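Long-range contact in hydroxylase (Rhodococcus sp., PDB 2OR0), which is a putative flavin-dependent hydroxylase of the acyl-CoA dehydrogenase family, probably using reduced flavin to insert one oxygen atom into its substrate: residues 75-87 and 309-321. Numbering follows the deposited sequence.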
ATOM      1  N   GLU A  75      16.378   5.500   0.272  1.00 35.82           N
ATOM      2  CA  GLU A  75      16.325   4.856   1.594  1.00 35.47           C
ATOM      3  C   GLU A  75      15.761   5.718   2.725  1.00 34.91           C
ATOM      4  O   GLU A  75      16.305   5.725   3.843  1.00 34.53           O
ATOM      5  CB  GLU A  75      17.696   4.291   1.999  1.00 36.05           C
ATOM      6  CG  GLU A  75      18.338   3.447   0.906  1.00 37.58           C
ATOM      7  CD  GLU A  75      19.788   3.055   1.203  1.00 37.80           C
ATOM      8  OE1 GLU A  75      20.238   3.186   2.368  1.00 40.62           O
ATOM      9  OE2 GLU A  75      20.461   2.601   0.248  1.00 40.76           O
ATOM     10  N   VAL A  76      14.640   6.401   2.463  1.00 33.86           N
ATOM     11  CA  VAL A  76      14.027   7.269   3.484  1.00 32.57           C
ATOM     12  C   VAL A  76      13.603   6.516   4.753  1.00 32.28           C
ATOM     13  O   VAL A  76      13.426   5.296   4.740  1.00 32.15           O
ATOM     14  CB  VAL A  76      12.883   8.177   2.900  1.00 32.53           C
ATOM     15  CG1 VAL A  76      13.386   8.923   1.679  1.00 33.00           C
ATOM     16  CG2 VAL A  76      11.628   7.373   2.558  1.00 31.18           C
ATOM     17  N   HIS A  77      13.479   7.260   5.858  1.00 31.49           N
ATOM     18  CA  HIS A  77      12.922   6.759   7.107  1.00 30.95           C
ATOM     19  C   HIS A  77      11.461   6.384   6.801  1.00 30.35           C
ATOM     20  O   HIS A  77      10.801   7.091   6.050  1.00 29.93           O
ATOM     21  CB  HIS A  77      12.965   7.887   8.160  1.00 30.67           C
ATOM     22  CG  HIS A  77      12.557   7.460   9.532  1.00 30.86           C
ATOM     23  ND1 HIS A  77      11.240   7.410   9.942  1.00 29.34           N
ATOM     24  CD2 HIS A  77      13.295   7.055  10.590  1.00 30.88           C
ATOM     25  CE1 HIS A  77      11.189   6.987  11.191  1.00 29.52           C
ATOM     26  NE2 HIS A  77      12.422   6.761  11.608  1.00 29.33           N
ATOM     27  N   PRO A  78      10.949   5.285   7.386  1.00 30.18           N
ATOM     28  CA  PRO A  78       9.536   4.885   7.191  1.00 29.90           C
ATOM     29  C   PRO A  78       8.518   6.032   7.368  1.00 29.42           C
ATOM     30  O   PRO A  78       7.493   6.056   6.670  1.00 29.06           O
ATOM     31  CB  PRO A  78       9.326   3.833   8.286  1.00 29.78           C
ATOM     32  CG  PRO A  78      10.657   3.231   8.476  1.00 30.37           C
ATOM     33  CD  PRO A  78      11.658   4.348   8.271  1.00 30.22           C
ATOM     34  N   ARG A  79       8.780   6.958   8.299  1.00 28.88           N
ATOM     35  CA  ARG A  79       7.872   8.088   8.519  1.00 28.87           C
ATOM     36  C   ARG A  79       7.749   8.898   7.258  1.00 29.03           C
ATOM     37  O   ARG A  79       6.642   9.259   6.871  1.00 28.89           O
ATOM     38  CB  ARG A  79       8.314   8.989   9.682  1.00 29.35           C
ATOM     39  CG  ARG A  79       7.675  10.393   9.676  1.00 29.03           C
ATOM     40  CD  ARG A  79       8.065  11.221  10.921  1.00 29.58           C
ATOM     41  NE  ARG A  79       7.447  10.721  12.155  1.00 33.85           N
ATOM     42  CZ  ARG A  79       6.224  11.050  12.579  1.00 35.37           C
ATOM     43  NH1 ARG A  79       5.763  10.561  13.720  1.00 35.65           N
ATOM     44  NH2 ARG A  79       5.455  11.863  11.860  1.00 36.61           N
ATOM     45  N   GLU A  80       8.879   9.196   6.615  1.00 28.88           N
ATOM     46  CA  GLU A  80       8.854   9.957   5.367  1.00 29.17           C
ATOM     47  C   GLU A  80       8.100   9.232   4.242  1.00 28.10           C
ATOM     48  O   GLU A  80       7.376   9.863   3.455  1.00 28.56           O
ATOM     49  CB  GLU A  80      10.273  10.294   4.869  1.00 29.57           C
ATOM     50  CG  GLU A  80      10.200  11.124   3.574  1.00 31.37           C
ATOM     51  CD  GLU A  80      11.532  11.729   3.142  1.00 31.74           C
ATOM     52  OE1 GLU A  80      12.540  11.571   3.861  1.00 36.84           O
ATOM     53  OE2 GLU A  80      11.550  12.370   2.082  1.00 36.14           O
ATOM     54  N   PHE A  81       8.311   7.929   4.131  1.00 27.07           N
ATOM     55  CA  PHE A  81       7.561   7.145   3.157  1.00 26.72           C
ATOM     56  C   PHE A  81       6.044   7.303   3.445  1.00 26.10           C
ATOM     57  O   PHE A  81       5.281   7.672   2.567  1.00 26.92           O
ATOM     58  CB  PHE A  81       7.950   5.661   3.244  1.00 26.15           C
ATOM     59  CG  PHE A  81       7.085   4.740   2.370  1.00 26.32           C
ATOM     60  CD1 PHE A  81       7.152   4.817   0.987  1.00 25.00           C
ATOM     61  CD2 PHE A  81       6.226   3.816   2.943  1.00 25.37           C
ATOM     62  CE1 PHE A  81       6.387   3.982   0.184  1.00 26.41           C
ATOM     63  CE2 PHE A  81       5.468   2.950   2.151  1.00 26.98           C
ATOM     64  CZ  PHE A  81       5.548   3.038   0.767  1.00 24.24           C
ATOM     65  N   ALA A  82       5.637   7.046   4.682  1.00 26.00           N
ATOM     66  CA  ALA A  82       4.232   7.075   5.045  1.00 26.23           C
ATOM     67  C   ALA A  82       3.617   8.442   4.736  1.00 27.23           C
ATOM     68  O   ALA A  82       2.561   8.518   4.112  1.00 26.49           O
ATOM     69  CB  ALA A  82       4.052   6.703   6.496  1.00 25.77           C
ATOM     70  N   GLU A  83       4.304   9.520   5.119  1.00 27.11           N
ATOM     71  CA  GLU A  83       3.781  10.862   4.909  1.00 27.65           C
ATOM     72  C   GLU A  83       3.689  11.238   3.441  1.00 28.24           C
ATOM     73  O   GLU A  83       2.765  11.979   3.041  1.00 28.64           O
ATOM     74  CB  GLU A  83       4.621  11.909   5.676  1.00 28.43           C
ATOM     75  CG  GLU A  83       4.437  11.834   7.210  1.00 26.62           C
ATOM     76  CD  GLU A  83       5.436  12.706   8.018  1.00 28.78           C
ATOM     77  OE1 GLU A  83       6.426  13.234   7.460  1.00 28.13           O
ATOM     78  OE2 GLU A  83       5.235  12.825   9.248  1.00 30.54           O
ATOM     79  N   THR A  84       4.649  10.762   2.642  1.00 27.72           N
ATOM     80  CA  THR A  84       4.633  11.043   1.211  1.00 27.79           C
ATOM     81  C   THR A  84       3.434  10.350   0.527  1.00 27.08           C
ATOM     82  O   THR A  84       2.737  10.965  -0.274  1.00 27.91           O
ATOM     83  CB  THR A  84       5.961  10.633   0.517  1.00 28.53           C
ATOM     84  OG1 THR A  84       7.075  11.161   1.267  1.00 29.62           O
ATOM     85  CG2 THR A  84       5.980  11.179  -0.912  1.00 28.22           C
ATOM     86  N   VAL A  85       3.223   9.075   0.835  1.00 26.55           N
ATOM     87  CA  VAL A  85       2.056   8.330   0.349  1.00 26.23           C
ATOM     88  C   VAL A  85       0.752   9.073   0.720  1.00 26.87           C
ATOM     89  O   VAL A  85      -0.089   9.343  -0.149  1.00 25.97           O
ATOM     90  CB  VAL A  85       2.046   6.912   0.922  1.00 26.59           C
ATOM     91  CG1 VAL A  85       0.725   6.188   0.600  1.00 26.96           C
ATOM     92  CG2 VAL A  85       3.241   6.102   0.385  1.00 23.58           C
HETATM   93  N   MSE A  86       0.611   9.422   2.003  1.00 26.89           N
HETATM   94  CA  MSE A  86      -0.551  10.176   2.446  1.00 27.83           C
HETATM   95  C   MSE A  86      -0.699  11.452   1.656  1.00 27.43           C
HETATM   96  O   MSE A  86      -1.797  11.828   1.317  1.00 27.49           O
HETATM   97  CB  MSE A  86      -0.474  10.492   3.932  1.00 26.90           C
HETATM   98  CG  MSE A  86      -0.622   9.320   4.821  1.00 27.51           C
HETATM   99 SE   MSE A  86      -0.362   9.846   6.701  0.80 31.78          SE
HETATM  100  CE  MSE A  86      -0.244   8.131   7.562  1.00 23.82           C
ATOM    101  N   GLY A  87       0.412  12.122   1.353  1.00 27.93           N
ATOM    102  CA  GLY A  87       0.358  13.354   0.590  1.00 27.76           C
ATOM    103  C   GLY A  87      -0.107  13.139  -0.838  1.00 27.68           C
ATOM    104  O   GLY A  87      -0.914  13.902  -1.353  1.00 27.99           O
ATOM    105  N   ARG A 309      -3.501   8.713  11.373  1.00 22.20           N
ATOM    106  CA  ARG A 309      -2.220   9.157  10.815  1.00 23.93           C
ATOM    107  C   ARG A 309      -1.094   9.017  11.864  1.00 24.56           C
ATOM    108  O   ARG A 309      -0.080   8.363  11.595  1.00 25.81           O
ATOM    109  CB  ARG A 309      -2.309  10.604  10.312  1.00 23.70           C
ATOM    110  CG  ARG A 309      -0.924  11.271  10.046  1.00 24.81           C
ATOM    111  CD  ARG A 309      -1.081  12.773   9.721  1.00 25.79           C
ATOM    112  NE  ARG A 309      -1.381  13.008   8.296  1.00 25.35           N
ATOM    113  CZ  ARG A 309      -0.470  13.288   7.372  1.00 25.38           C
ATOM    114  NH1 ARG A 309       0.811  13.402   7.717  1.00 26.53           N
ATOM    115  NH2 ARG A 309      -0.840  13.474   6.110  1.00 23.07           N
ATOM    116  N   VAL A 310      -1.300   9.571  13.058  1.00 24.49           N
ATOM    117  CA  VAL A 310      -0.245   9.605  14.082  1.00 24.99           C
ATOM    118  C   VAL A 310       0.046   8.228  14.625  1.00 25.28           C
ATOM    119  O   VAL A 310       1.212   7.882  14.815  1.00 24.92           O
ATOM    120  CB  VAL A 310      -0.514  10.628  15.254  1.00 24.96           C
ATOM    121  CG1 VAL A 310      -0.825  12.037  14.691  1.00 25.78           C
ATOM    122  CG2 VAL A 310      -1.626  10.166  16.131  1.00 28.35           C
ATOM    123  N   SER A 311      -1.009   7.440  14.842  1.00 25.06           N
ATOM    124  CA  SER A 311      -0.866   6.076  15.344  1.00 26.05           C
ATOM    125  C   SER A 311      -0.057   5.170  14.445  1.00 24.92           C
ATOM    126  O   SER A 311       0.801   4.439  14.913  1.00 25.49           O
ATOM    127  CB  SER A 311      -2.237   5.446  15.543  1.00 25.82           C
ATOM    128  OG  SER A 311      -2.814   6.051  16.662  1.00 31.32           O
ATOM    129  N   LEU A 312      -0.386   5.183  13.165  1.00 25.08           N
ATOM    130  CA  LEU A 312       0.292   4.345  12.168  1.00 25.58           C
ATOM    131  C   LEU A 312       1.795   4.665  12.116  1.00 25.55           C
ATOM    132  O   LEU A 312       2.665   3.771  12.095  1.00 24.62           O
ATOM    133  CB  LEU A 312      -0.327   4.573  10.767  1.00 24.68           C
ATOM    134  CG  LEU A 312       0.290   3.732   9.628  1.00 24.47           C
ATOM    135  CD1 LEU A 312       0.020   2.228   9.715  1.00 22.58           C
ATOM    136  CD2 LEU A 312      -0.125   4.256   8.261  1.00 25.00           C
ATOM    137  N   ILE A 313       2.073   5.956  12.061  1.00 25.74           N
ATOM    138  CA  ILE A 313       3.434   6.448  11.934  1.00 26.31           C
ATOM    139  C   ILE A 313       4.255   6.214  13.215  1.00 26.52           C
ATOM    140  O   ILE A 313       5.446   5.902  13.137  1.00 26.67           O
ATOM    141  CB  ILE A 313       3.434   7.910  11.460  1.00 26.80           C
ATOM    142  CG1 ILE A 313       2.682   8.034  10.131  1.00 26.88           C
ATOM    143  CG2 ILE A 313       4.882   8.450  11.244  1.00 28.14           C
ATOM    144  CD1 ILE A 313       2.754   9.474   9.513  1.00 26.30           C
ATOM    145  N   GLU A 314       3.612   6.314  14.384  1.00 26.28           N
ATOM    146  CA  GLU A 314       4.297   6.094  15.670  1.00 26.78           C
ATOM    147  C   GLU A 314       4.896   4.678  15.778  1.00 27.32           C
ATOM    148  O   GLU A 314       6.045   4.504  16.237  1.00 26.58           O
ATOM    149  CB  GLU A 314       3.364   6.419  16.849  1.00 26.92           C
ATOM    150  CG  GLU A 314       4.019   6.433  18.252  1.00 29.50           C
ATOM    151  CD  GLU A 314       4.252   5.037  18.865  1.00 34.53           C
ATOM    152  OE1 GLU A 314       3.432   4.081  18.675  1.00 34.24           O
ATOM    153  OE2 GLU A 314       5.277   4.890  19.578  1.00 37.73           O
ATOM    154  N   THR A 315       4.134   3.661  15.343  1.00 26.97           N
ATOM    155  CA  THR A 315       4.665   2.302  15.295  1.00 26.76           C
ATOM    156  C   THR A 315       6.001   2.209  14.533  1.00 27.41           C
ATOM    157  O   THR A 315       6.960   1.602  15.027  1.00 27.01           O
ATOM    158  CB  THR A 315       3.676   1.317  14.653  1.00 26.76           C
ATOM    159  OG1 THR A 315       2.433   1.346  15.383  1.00 24.97           O
ATOM    160  CG2 THR A 315       4.270  -0.102  14.680  1.00 26.67           C
ATOM    161  N   ALA A 316       6.041   2.798  13.334  1.00 27.84           N
ATOM    162  CA  ALA A 316       7.210   2.761  12.462  1.00 28.62           C
ATOM    163  C   ALA A 316       8.404   3.529  13.069  1.00 29.94           C
ATOM    164  O   ALA A 316       9.534   3.050  12.979  1.00 29.02           O
ATOM    165  CB  ALA A 316       6.874   3.302  11.067  1.00 28.23           C
ATOM    166  N   ASP A 317       8.146   4.713  13.665  1.00 31.06           N
ATOM    167  CA  ASP A 317       9.181   5.494  14.375  1.00 31.97           C
ATOM    168  C   ASP A 317       9.901   4.654  15.412  1.00 31.87           C
ATOM    169  O   ASP A 317      11.136   4.667  15.504  1.00 32.56           O
ATOM    170  CB  ASP A 317       8.550   6.612  15.184  1.00 32.52           C
ATOM    171  CG  ASP A 317       8.240   7.821  14.393  1.00 34.10           C
ATOM    172  OD1 ASP A 317       8.739   8.009  13.268  1.00 36.47           O
ATOM    173  OD2 ASP A 317       7.468   8.624  14.948  1.00 39.38           O
ATOM    174  N   ARG A 318       9.094   3.986  16.229  1.00 31.17           N
ATOM    175  CA  ARG A 318       9.554   3.208  17.363  1.00 31.73           C
ATOM    176  C   ARG A 318      10.271   1.946  16.925  1.00 31.56           C
ATOM    177  O   ARG A 318      11.311   1.598  17.504  1.00 31.00           O
ATOM    178  CB  ARG A 318       8.389   2.871  18.272  1.00 30.71           C
ATOM    179  CG  ARG A 318       8.718   2.004  19.467  1.00 33.88           C
ATOM    180  CD  ARG A 318       7.586   2.106  20.550  1.00 34.31           C
ATOM    181  NE  ARG A 318       6.282   2.238  19.883  1.00 39.30           N
ATOM    182  CZ  ARG A 318       5.559   1.204  19.432  1.00 39.07           C
ATOM    183  NH1 ARG A 318       4.402   1.418  18.815  1.00 35.88           N
ATOM    184  NH2 ARG A 318       5.990  -0.046  19.604  1.00 37.22           N
ATOM    185  N   PHE A 319       9.714   1.256  15.921  1.00 29.81           N
ATOM    186  CA  PHE A 319      10.370   0.076  15.352  1.00 28.78           C
ATOM    187  C   PHE A 319      11.726   0.495  14.765  1.00 28.74           C
ATOM    188  O   PHE A 319      12.733  -0.182  14.970  1.00 28.68           O
ATOM    189  CB  PHE A 319       9.487  -0.561  14.265  1.00 27.51           C
ATOM    190  CG  PHE A 319       8.359  -1.446  14.799  1.00 26.60           C
ATOM    191  CD1 PHE A 319       7.988  -1.435  16.145  1.00 25.94           C
ATOM    192  CD2 PHE A 319       7.627  -2.263  13.910  1.00 26.91           C
ATOM    193  CE1 PHE A 319       6.933  -2.243  16.624  1.00 25.91           C
ATOM    194  CE2 PHE A 319       6.582  -3.077  14.374  1.00 22.50           C
ATOM    195  CZ  PHE A 319       6.236  -3.067  15.728  1.00 24.62           C
ATOM    196  N   TYR A 320      11.746   1.595  14.028  1.00 29.66           N
ATOM    197  CA  TYR A 320      12.996   2.071  13.452  1.00 31.82           C
ATOM    198  C   TYR A 320      14.043   2.337  14.549  1.00 32.82           C
ATOM    199  O   TYR A 320      15.191   1.965  14.377  1.00 32.40           O
ATOM    200  CB  TYR A 320      12.795   3.319  12.608  1.00 31.98           C
ATOM    201  CG  TYR A 320      14.052   3.743  11.853  1.00 34.19           C
ATOM    202  CD1 TYR A 320      14.286   3.296  10.553  1.00 34.58           C
ATOM    203  CD2 TYR A 320      15.004   4.603  12.443  1.00 35.48           C
ATOM    204  CE1 TYR A 320      15.434   3.666   9.860  1.00 36.96           C
ATOM    205  CE2 TYR A 320      16.155   5.006  11.741  1.00 35.60           C
ATOM    206  CZ  TYR A 320      16.362   4.526  10.459  1.00 36.10           C
ATOM    207  OH  TYR A 320      17.482   4.895   9.755  1.00 36.10           O
ATOM    208  N   ASP A 321      13.621   2.968  15.653  1.00 33.66           N
ATOM    209  CA  ASP A 321      14.507   3.255  16.793  1.00 35.53           C
ATOM    210  C   ASP A 321      15.121   2.004  17.388  1.00 35.79           C
ATOM    211  O   ASP A 321      16.333   1.972  17.607  1.00 35.47           O
ATOM    212  CB  ASP A 321      13.794   4.062  17.886  1.00 35.58           C
ATOM    213  CG  ASP A 321      13.699   5.529  17.542  1.00 38.55           C
ATOM    214  OD1 ASP A 321      14.479   5.981  16.670  1.00 40.82           O
ATOM    215  OD2 ASP A 321      12.841   6.239  18.132  1.00 42.64           O
TER
HETATM  216  O   HOH W   1      12.581   6.597  14.480  1.00 29.32           O
HETATM  217  O   HOH W   2       3.160  10.045  15.026  1.00 24.93           O
HETATM  218  O   HOH W   3       1.504  13.768   4.597  1.00 33.08           O
HETATM  219  O   HOH W   4       2.637  13.107   9.966  1.00 42.91           O
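Arg-79 grips the carboxylate of Asp-317 side-on with two nitrogens, in nearly coplanar fashion: NH1 donates to OD2 at 2.9 Å, almost straight, and NE to the syn lone pair of OD1 at 3.2 Å. The third nitrogen, NH2, turns back to OE2 of Glu-83 one helical turn on, so an arginine, with three donor nitrogens, joins two acids in one network. Ile-313 CG2 packs on one face of the guanidinium, over its centre, 3.2 Å from Arg-79 CZ. A leucine in place of Arg-79 would probably leave Asp-317 without its cross-helix countercharge and Glu-83 without its salt-bridge partner.

Branched Ile-313 is the knob of the packing, set among Arg-79, Ala-82, Glu-83 and Met-86; its CD1 reaches the methylene CG of Glu-83, and Ala-82 offers only a methyl against its CG1. Farther along, selenomethionine Met-86, its SE in place of the native sulfur, lies over the guanidinium of Arg-309, 3.5 Å from CZ, while its CE meets Leu-312 CD2. Arg-309 is bent at chi3 (-84°), which lays its flat end across the selenium; water links its NH1 to Glu-83 OE2, and NE pairs with Glu-267.

At the other end His-77 turns its edge to the face of Tyr-320, ring centroids 4.3 Å apart. Pro-78, in the first turn where a missing N-H costs no helix bond, sets CB on small Ala-316 and CD on Tyr-320 CD1. His-77 is also the N-cap: with CG anti to the backbone N (chi1 -174°), its ND1 accepts from Arg-79 N at 3.0 Å, fixing the ring, while a water joins NE2 to Asp-317 O. Segments 78-87 and 309-321 run antiparallel, axes 9.3 Å apart at closest approach and directions 158° apart, joining the N-terminal helical region to the C-terminal helical bundle, consistent with the acyl-CoA dehydrogenase fold.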